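Local coordinates for 3-oxoacyl-[acyl-carrier-protein] synthase, mitochondrial (Arabidopsis thaliana, PDB 2IX4) that catalyses the condensation steps of mitochondrial fatty acid synthesis, extending acyl chains by two carbons taken from malonyl-ACP, at residues V4-G9 and R266-Y271; E112-G117 and G167-N172; D244-G249 and T357-G362. One frame throughout, in Å; residues are numbered along the deposited sequence.

Interaction 1: residues V4-G9 and R266-Y271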
loop_
_atom_site.group_PDB
_atom_site.type_symbol
_atom_site.label_atom_id
_atom_site.label_comp_id
_atom_site.label_asym_id
_atom_site.label_seq_id
_atom_site.Cartn_x
_atom_site.Cartn_y
_atom_site.Cartn_z
ATOM N N VAL A 4 -14.446 -8.680 -15.834
ATOM C CA VAL A 4 -15.604 -7.799 -15.977
ATOM C C VAL A 4 -16.051 -7.212 -14.635
ATOM O O VAL A 4 -15.679 -7.711 -13.570
ATOM C CB VAL A 4 -16.805 -8.494 -16.688
ATOM C CG1 VAL A 4 -16.442 -8.892 -18.111
ATOM C CG2 VAL A 4 -17.317 -9.690 -15.888
ATOM N N VAL A 5 -16.847 -6.150 -14.706
ATOM C CA VAL A 5 -17.353 -5.467 -13.524
ATOM C C VAL A 5 -18.816 -5.850 -13.343
ATOM O O VAL A 5 -19.627 -5.652 -14.251
ATOM C CB VAL A 5 -17.219 -3.933 -13.662
ATOM C CG1 VAL A 5 -17.730 -3.236 -12.409
ATOM C CG2 VAL A 5 -15.769 -3.543 -13.935
ATOM N N THR A 6 -19.146 -6.399 -12.175
ATOM C CA THR A 6 -20.496 -6.897 -11.910
ATOM C C THR A 6 -21.196 -6.193 -10.746
ATOM O O THR A 6 -22.374 -6.435 -10.491
ATOM C CB THR A 6 -20.502 -8.429 -11.663
ATOM O OG1 THR A 6 -19.540 -8.763 -10.655
ATOM C CG2 THR A 6 -20.176 -9.185 -12.938
ATOM N N GLY A 7 -20.476 -5.320 -10.047
ATOM C CA GLY A 7 -21.050 -4.585 -8.924
ATOM C C GLY A 7 -20.358 -3.260 -8.691
ATOM O O GLY A 7 -19.137 -3.172 -8.797
ATOM N N LEU A 8 -21.149 -2.234 -8.381
ATOM C CA LEU A 8 -20.623 -0.898 -8.095
ATOM C C LEU A 8 -21.099 -0.416 -6.727
ATOM O O LEU A 8 -22.251 -0.641 -6.343
ATOM C CB LEU A 8 -21.052 0.102 -9.178
ATOM C CG LEU A 8 -20.753 -0.157 -10.662
ATOM C CD1 LEU A 8 -21.409 0.909 -11.521
ATOM C CD2 LEU A 8 -19.265 -0.207 -10.948
ATOM N N GLY A 9 -20.207 0.247 -5.992
ATOM C CA GLY A 9 -20.545 0.774 -4.672
ATOM C C GLY A 9 -19.703 1.985 -4.338
ATOM O O GLY A 9 -18.506 2.006 -4.621
ATOM N N ARG A 266 -23.187 -17.731 -13.678
ATOM C CA ARG A 266 -24.162 -17.440 -12.626
ATOM C C ARG A 266 -25.230 -16.426 -13.045
ATOM O O ARG A 266 -26.099 -16.067 -12.243
ATOM C CB ARG A 266 -23.455 -16.998 -11.339
ATOM C CG ARG A 266 -22.708 -15.680 -11.430
ATOM C CD ARG A 266 -21.949 -15.420 -10.141
ATOM N NE ARG A 266 -21.494 -14.037 -10.032
ATOM C CZ ARG A 266 -22.185 -13.060 -9.454
ATOM N NH1 ARG A 266 -23.383 -13.298 -8.929
ATOM N NH2 ARG A 266 -21.675 -11.837 -9.402
ATOM N N GLY A 267 -25.162 -15.972 -14.295
ATOM C CA GLY A 267 -26.147 -15.044 -14.850
ATOM C C GLY A 267 -26.076 -13.646 -14.265
ATOM O O GLY A 267 -27.102 -12.994 -14.076
ATOM N N ALA A 268 -24.861 -13.186 -13.977
ATOM C CA ALA A 268 -24.658 -11.863 -13.402
ATOM C C ALA A 268 -24.727 -10.797 -14.486
ATOM O O ALA A 268 -24.306 -11.028 -15.622
ATOM C CB ALA A 268 -23.322 -11.800 -12.680
ATOM N N LYS A 269 -25.266 -9.632 -14.141
ATOM C CA LYS A 269 -25.269 -8.519 -15.075
ATOM C C LYS A 269 -23.881 -7.895 -15.104
ATOM O O LYS A 269 -23.218 -7.776 -14.074
ATOM C CB LYS A 269 -26.377 -7.498 -14.766
ATOM C CG LYS A 269 -26.356 -6.865 -13.378
ATOM C CD LYS A 269 -25.793 -5.446 -13.413
ATOM C CE LYS A 269 -26.462 -4.553 -12.370
ATOM N NZ LYS A 269 -26.399 -5.126 -10.999
ATOM N N ILE A 270 -23.439 -7.532 -16.299
ATOM C CA ILE A 270 -22.087 -7.046 -16.500
ATOM C C ILE A 270 -22.126 -5.597 -16.970
ATOM O O ILE A 270 -22.779 -5.275 -17.965
ATOM C CB ILE A 270 -21.326 -7.941 -17.507
ATOM C CG1 ILE A 270 -21.150 -9.352 -16.931
ATOM C CG2 ILE A 270 -19.978 -7.331 -17.859
ATOM C CD1 ILE A 270 -20.855 -10.422 -17.964
ATOM N N TYR A 271 -21.434 -4.728 -16.238
ATOM C CA TYR A 271 -21.359 -3.314 -16.584
ATOM C C TYR A 271 -20.422 -3.083 -17.766
ATOM O O TYR A 271 -20.790 -2.423 -18.739
ATOM C CB TYR A 271 -20.891 -2.486 -15.382
ATOM C CG TYR A 271 -21.930 -2.305 -14.293
ATOM C CD1 TYR A 271 -21.931 -3.122 -13.166
ATOM C CD2 TYR A 271 -22.904 -1.307 -14.387
ATOM C CE1 TYR A 271 -22.875 -2.957 -12.159
ATOM C CE2 TYR A 271 -23.855 -1.136 -13.385
ATOM C CZ TYR A 271 -23.832 -1.965 -12.274
ATOM O OH TYR A 271 -24.766 -1.806 -11.275
HETATM O O HOH W 1 -24.047 -8.152 -11.358
#
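Y271 gives its backbone N-H to V5 O, 2.8 Å from N to O and almost straight at 163°, where the loop 266-271 comes up to the strand 4-9 with the two end-to-end directions 72° apart. L8 meets the Y271 ring over one face: CD1 sits 3.8 Å from the centroid in a CH-pi contact, set slightly toward the rim, while the backbone of T6 comes to the ring edge. With CG anti to its own carbonyl carbon (chi1 -74°), Y271 sets one face of the ring against L8 and sends its hydroxyl to D102, which also takes the N-H of L8. At the other end V4 packs on I270, CB to CG2 3.6 Å. T6 works with both of its branches: CG2 rests 3.5 Å from K269 O and near the methyl of A268, while OG1 bonds to E258, the same carboxylate that forms a salt bridge with R266. The guanidinium of R266 is itself covered on one face by CB of A268. The loop leads from the Schellman motif at G267, which ends helix 260-265, into strand 272-281, and the V5 bonds to Y271 and A272 mark the entry to its antiparallel pairing with strand 3-12. Helix 364-378 closes over V5, L8 and Y271 through I373, helix 260-265 packs on V4, T6 and I270, and strand 251-259 runs antiparallel beside 4-9.

Interaction 2: residues E112-G117 and G167-N172; sequences EKERTG and GFQGPN
This is a mainly backbone-mediated contact between two connections of the fold: the turn from helix 110-114 into strand 116-122, and the loop 167-172 that leaves helix 157-166 for the short parallel strand 172-173. Q169 N donates to K113 O at 2.9 Å, nearly straight at 172°, and G170 N to T116 O at 2.8 Å, more bent. K113 O also accepts from T116 N, the two donors arriving from opposite faces of its carbonyl plane. The main side-chain contact is T116 on F168. Methyl CG2 stands over the centre of the ring, 3.5 Å from the centroid and 7° off the normal, a CH-pi contact. T116 has this methyl anti to its backbone N, which leaves OG1 to bond E112 O at 2.8 Å and to hydrogen-bond with W105 NE1. At the helix end the aliphatic chain of K113 lies along G167 O, with CB 3.3 Å from it, and Q169 folds NE2 back to the same oxygen while also reaching E110. G117 and G170, without side chains, let their CA atoms come within 3.9 Å. Across the dimer interface, R302 of the second subunit bonds Q169 O and its K294 meets Q169 OE1. K113 O and T116 O are thus met by backbone N-H groups, E112 O and G167 O by side chains, and the E114-K294 salt bridge ties the junction to the second subunit.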
loop_
_atom_site.group_PDB
_atom_site.type_symbol
_atom_site.label_atom_id
_atom_site.label_comp_id
_atom_site.label_asym_id
_atom_site.label_seq_id
_atom_site.Cartn_x
_atom_site.Cartn_y
_atom_site.Cartn_z
ATOM N N GLU A 112 -16.488 -20.872 -2.975
ATOM C CA GLU A 112 -16.651 -19.559 -3.600
ATOM C C GLU A 112 -15.984 -18.465 -2.765
ATOM O O GLU A 112 -15.356 -17.555 -3.311
ATOM C CB GLU A 112 -18.141 -19.239 -3.805
ATOM C CG GLU A 112 -18.903 -20.250 -4.669
ATOM C CD GLU A 112 -20.395 -19.946 -4.788
ATOM O OE1 GLU A 112 -20.962 -20.192 -5.875
ATOM O OE2 GLU A 112 -21.009 -19.476 -3.805
ATOM N N LYS A 113 -16.127 -18.570 -1.444
ATOM C CA LYS A 113 -15.520 -17.633 -0.484
ATOM C C LYS A 113 -13.998 -17.615 -0.607
ATOM O O LYS A 113 -13.371 -16.555 -0.567
ATOM C CB LYS A 113 -15.891 -18.027 0.945
ATOM C CG LYS A 113 -17.288 -17.639 1.397
ATOM C CD LYS A 113 -17.470 -18.030 2.857
ATOM C CE LYS A 113 -18.766 -17.507 3.437
ATOM N NZ LYS A 113 -18.845 -17.785 4.899
ATOM N N GLU A 114 -13.418 -18.804 -0.755
ATOM C CA GLU A 114 -11.974 -18.971 -0.924
ATOM C C GLU A 114 -11.474 -18.432 -2.261
ATOM O O GLU A 114 -10.291 -18.103 -2.398
ATOM C CB GLU A 114 -11.593 -20.447 -0.786
ATOM C CG GLU A 114 -11.628 -20.974 0.641
ATOM C CD GLU A 114 -11.425 -22.480 0.721
ATOM O OE1 GLU A 114 -10.937 -23.086 -0.259
ATOM O OE2 GLU A 114 -11.759 -23.062 1.774
ATOM N N ARG A 115 -12.371 -18.343 -3.240
ATOM C CA ARG A 115 -12.029 -17.804 -4.561
ATOM C C ARG A 115 -12.331 -16.308 -4.703
ATOM O O ARG A 115 -12.154 -15.733 -5.778
ATOM C CB ARG A 115 -12.712 -18.612 -5.676
ATOM C CG ARG A 115 -12.129 -20.013 -5.889
ATOM C CD ARG A 115 -10.641 -19.964 -6.263
ATOM N NE ARG A 115 -10.417 -19.492 -7.629
ATOM C CZ ARG A 115 -9.227 -19.187 -8.141
ATOM N NH1 ARG A 115 -8.130 -19.287 -7.403
ATOM N NH2 ARG A 115 -9.130 -18.774 -9.398
ATOM N N THR A 116 -12.774 -15.689 -3.609
ATOM C CA THR A 116 -13.057 -14.253 -3.569
ATOM C C THR A 116 -12.040 -13.520 -2.698
ATOM O O THR A 116 -11.867 -13.846 -1.527
ATOM C CB THR A 116 -14.475 -13.973 -3.025
ATOM O OG1 THR A 116 -15.429 -14.756 -3.754
ATOM C CG2 THR A 116 -14.829 -12.484 -3.150
ATOM N N GLY A 117 -11.375 -12.525 -3.275
ATOM C CA GLY A 117 -10.420 -11.711 -2.531
ATOM C C GLY A 117 -10.839 -10.256 -2.393
ATOM O O GLY A 117 -11.903 -9.845 -2.874
ATOM N N GLY A 167 -16.275 -13.313 4.844
ATOM C CA GLY A 167 -15.565 -14.588 4.860
ATOM C C GLY A 167 -14.753 -14.811 3.599
ATOM O O GLY A 167 -14.573 -15.948 3.168
ATOM N N PHE A 168 -14.264 -13.723 3.012
ATOM C CA PHE A 168 -13.521 -13.794 1.757
ATOM C C PHE A 168 -12.069 -14.187 2.007
ATOM O O PHE A 168 -11.324 -13.453 2.666
ATOM C CB PHE A 168 -13.616 -12.468 0.985
ATOM C CG PHE A 168 -15.001 -12.153 0.463
ATOM C CD1 PHE A 168 -15.363 -10.840 0.185
ATOM C CD2 PHE A 168 -15.942 -13.165 0.254
ATOM C CE1 PHE A 168 -16.635 -10.532 -0.303
ATOM C CE2 PHE A 168 -17.219 -12.870 -0.229
ATOM C CZ PHE A 168 -17.565 -11.549 -0.509
ATOM N N GLN A 169 -11.674 -15.343 1.473
ATOM C CA GLN A 169 -10.373 -15.943 1.782
ATOM C C GLN A 169 -9.427 -16.024 0.580
ATOM O O GLN A 169 -8.402 -16.712 0.631
ATOM C CB GLN A 169 -10.560 -17.320 2.425
ATOM C CG GLN A 169 -11.324 -17.278 3.741
ATOM C CD GLN A 169 -11.933 -18.616 4.104
ATOM O OE1 GLN A 169 -11.225 -19.553 4.459
ATOM N NE2 GLN A 169 -13.256 -18.705 4.026
ATOM N N GLY A 170 -9.774 -15.316 -0.492
ATOM C CA GLY A 170 -8.864 -15.117 -1.613
ATOM C C GLY A 170 -7.813 -14.091 -1.232
ATOM O O GLY A 170 -7.708 -13.724 -0.058
ATOM N N PRO A 171 -7.028 -13.612 -2.215
ATOM C CA PRO A 171 -5.996 -12.611 -1.924
ATOM C C PRO A 171 -6.527 -11.438 -1.090
ATOM O O PRO A 171 -7.537 -10.825 -1.447
ATOM C CB PRO A 171 -5.569 -12.134 -3.315
ATOM C CG PRO A 171 -5.841 -13.288 -4.208
ATOM C CD PRO A 171 -7.058 -13.978 -3.643
ATOM N N ASN A 172 -5.853 -11.169 0.027
ATOM C CA ASN A 172 -6.153 -10.043 0.906
ATOM C C ASN A 172 -5.032 -9.031 0.696
ATOM O O ASN A 172 -3.908 -9.234 1.158
ATOM C CB ASN A 172 -6.222 -10.528 2.364
ATOM C CG ASN A 172 -6.549 -9.418 3.365
ATOM O OD1 ASN A 172 -6.370 -8.232 3.096
ATOM N ND2 ASN A 172 -7.014 -9.816 4.544
#

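Interaction 3: residues D244-G249 and T357-G362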
loop_
_atom_site.group_PDB
_atom_site.type_symbol
_atom_site.label_atom_id
_atom_site.label_comp_id
_atom_site.label_asym_id
_atom_site.label_seq_id
_atom_site.Cartn_x
_atom_site.Cartn_y
_atom_site.Cartn_z
ATOM N N ASP A 244 -6.364 27.200 -8.368
ATOM C CA ASP A 244 -5.274 27.526 -7.440
ATOM C C ASP A 244 -4.924 26.400 -6.449
ATOM O O ASP A 244 -4.394 26.657 -5.366
ATOM C CB ASP A 244 -5.566 28.848 -6.706
ATOM C CG ASP A 244 -6.613 28.703 -5.602
ATOM O OD1 ASP A 244 -7.609 27.966 -5.785
ATOM O OD2 ASP A 244 -6.432 29.340 -4.542
ATOM N N GLY A 245 -5.211 25.160 -6.836
ATOM C CA GLY A 245 -4.918 23.995 -6.004
ATOM C C GLY A 245 -6.168 23.157 -5.813
ATOM O O GLY A 245 -7.275 23.632 -6.064
ATOM N N PHE A 246 -6.004 21.913 -5.373
ATOM C CA PHE A 246 -7.168 21.046 -5.197
ATOM C C PHE A 246 -7.894 21.256 -3.864
ATOM O O PHE A 246 -7.393 21.926 -2.961
ATOM C CB PHE A 246 -6.853 19.559 -5.474
ATOM C CG PHE A 246 -5.932 18.909 -4.477
ATOM C CD1 PHE A 246 -6.432 18.359 -3.296
ATOM C CD2 PHE A 246 -4.570 18.795 -4.744
ATOM C CE1 PHE A 246 -5.587 17.729 -2.383
ATOM C CE2 PHE A 246 -3.717 18.169 -3.839
ATOM C CZ PHE A 246 -4.226 17.635 -2.654
ATOM N N VAL A 247 -9.092 20.692 -3.776
ATOM C CA VAL A 247 -9.899 20.743 -2.572
ATOM C C VAL A 247 -9.983 19.314 -2.066
ATOM O O VAL A 247 -10.419 18.431 -2.800
ATOM C CB VAL A 247 -11.313 21.296 -2.874
ATOM C CG1 VAL A 247 -12.185 21.263 -1.631
ATOM C CG2 VAL A 247 -11.227 22.718 -3.427
ATOM N N ILE A 248 -9.537 19.093 -0.828
ATOM C CA ILE A 248 -9.530 17.760 -0.226
ATOM C C ILE A 248 -10.961 17.254 -0.094
ATOM O O ILE A 248 -11.842 17.977 0.365
ATOM C CB ILE A 248 -8.823 17.729 1.165
ATOM C CG1 ILE A 248 -7.354 18.129 1.043
ATOM C CG2 ILE A 248 -8.884 16.335 1.787
ATOM C CD1 ILE A 248 -6.609 18.177 2.370
ATOM N N GLY A 249 -11.182 16.020 -0.531
ATOM C CA GLY A 249 -12.470 15.355 -0.372
ATOM C C GLY A 249 -12.287 14.042 0.364
ATOM O O GLY A 249 -11.168 13.666 0.695
ATOM N N THR A 357 -16.709 16.448 -6.813
ATOM C CA THR A 357 -16.388 15.569 -5.688
ATOM C C THR A 357 -15.246 16.094 -4.825
ATOM O O THR A 357 -15.094 15.681 -3.679
ATOM C CB THR A 357 -15.977 14.160 -6.168
ATOM O OG1 THR A 357 -14.822 14.261 -7.013
ATOM C CG2 THR A 357 -17.113 13.479 -6.919
ATOM N N GLY A 358 -14.441 16.997 -5.382
ATOM C CA GLY A 358 -13.160 17.340 -4.777
ATOM C C GLY A 358 -12.156 16.229 -5.050
ATOM O O GLY A 358 -12.456 15.266 -5.771
ATOM N N HIS A 359 -10.964 16.355 -4.475
ATOM C CA HIS A 359 -9.938 15.328 -4.608
ATOM C C HIS A 359 -10.086 14.281 -3.502
ATOM O O HIS A 359 -9.727 14.532 -2.346
ATOM C CB HIS A 359 -8.542 15.958 -4.567
ATOM C CG HIS A 359 -7.456 15.065 -5.083
ATOM N ND1 HIS A 359 -7.597 13.697 -5.186
ATOM C CD2 HIS A 359 -6.198 15.344 -5.498
ATOM C CE1 HIS A 359 -6.482 13.176 -5.665
ATOM N NE2 HIS A 359 -5.617 14.153 -5.860
ATOM N N LEU A 360 -10.611 13.109 -3.860
ATOM C CA LEU A 360 -10.848 12.039 -2.882
ATOM C C LEU A 360 -9.584 11.253 -2.530
ATOM O O LEU A 360 -9.653 10.228 -1.845
ATOM C CB LEU A 360 -11.963 11.088 -3.340
ATOM C CG LEU A 360 -13.396 11.591 -3.567
ATOM C CD1 LEU A 360 -14.377 10.452 -3.334
ATOM C CD2 LEU A 360 -13.767 12.774 -2.691
ATOM N N LEU A 361 -8.439 11.738 -3.011
ATOM C CA LEU A 361 -7.118 11.211 -2.664
ATOM C C LEU A 361 -6.982 9.714 -2.979
ATOM O O LEU A 361 -7.014 9.331 -4.147
ATOM C CB LEU A 361 -6.758 11.553 -1.203
ATOM C CG LEU A 361 -6.759 13.040 -0.785
ATOM C CD1 LEU A 361 -6.442 13.198 0.700
ATOM C CD2 LEU A 361 -5.793 13.879 -1.616
ATOM N N GLY A 362 -6.842 8.877 -1.953
ATOM C CA GLY A 362 -6.742 7.422 -2.138
ATOM C C GLY A 362 -7.968 6.776 -2.758
ATOM O O GLY A 362 -7.877 5.690 -3.337
#
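F246 and H359 form the dense part of this contact, meeting edge to face with ring planes 67° apart and centroids 4.7 Å apart. CD2 of H359 points at the middle of the F246 face, and H359 CB comes within 3.4 Å of F246 CD1. The imidazole is carried there by a chi1 of -163°, with CG anti to the backbone N, while L361 CD2 covers one of its faces. Two backbone bonds hold the histidine's main chain, one at its N-H and one at its carbonyl: H359 N to V247 O, 2.7 Å and nearly linear, and G249 N to H359 O, 2.8 Å, with the donor well above the carbonyl plane. They make a single beta bridge between I248 and H359. Close by, L360 CD2 lies 3.6 Å from G249 C, over a glycine whose lack of a side chain permits the approach. The packing is sparser toward I248, whose CG2 only grazes L361 CD1 at 4.1 Å; F218 touches both of these residues, and bound hexanoic acid lies against L361. D244, at the start of its segment and partly exposed, turns to S225, T226 and K227. H359 is a predicted active-site residue beside C179 and H320, the other two predicted ones, and this Cys-His-His set is characteristic of the elongating ketosynthases of the thiolase-like superfamily, here with the acyl pocket adjoining.

In the fold
Interactions 1 and 2 lie on the same side of the chain's centre, their own centres about 17 Å apart, and both reach the large mixed sheet: interaction 1 at strand 3-12, interaction 2 at strand 116-122. In sequence, 112-117 and 167-172 are nested inside the long loop closed by 4-9 and 266-271. Interaction 3 is more distant, about 29 Å from interaction 1 and 32 Å from interaction 2, centre to centre. Its segments alternate with those of interaction 1, so the two closures interlock, whereas interaction 2 finishes before it begins. Helix 364-378 touches both interactions 1 and 3, linking strand 3-12 with the active-site loop, while interaction 2 faces the dimer partner.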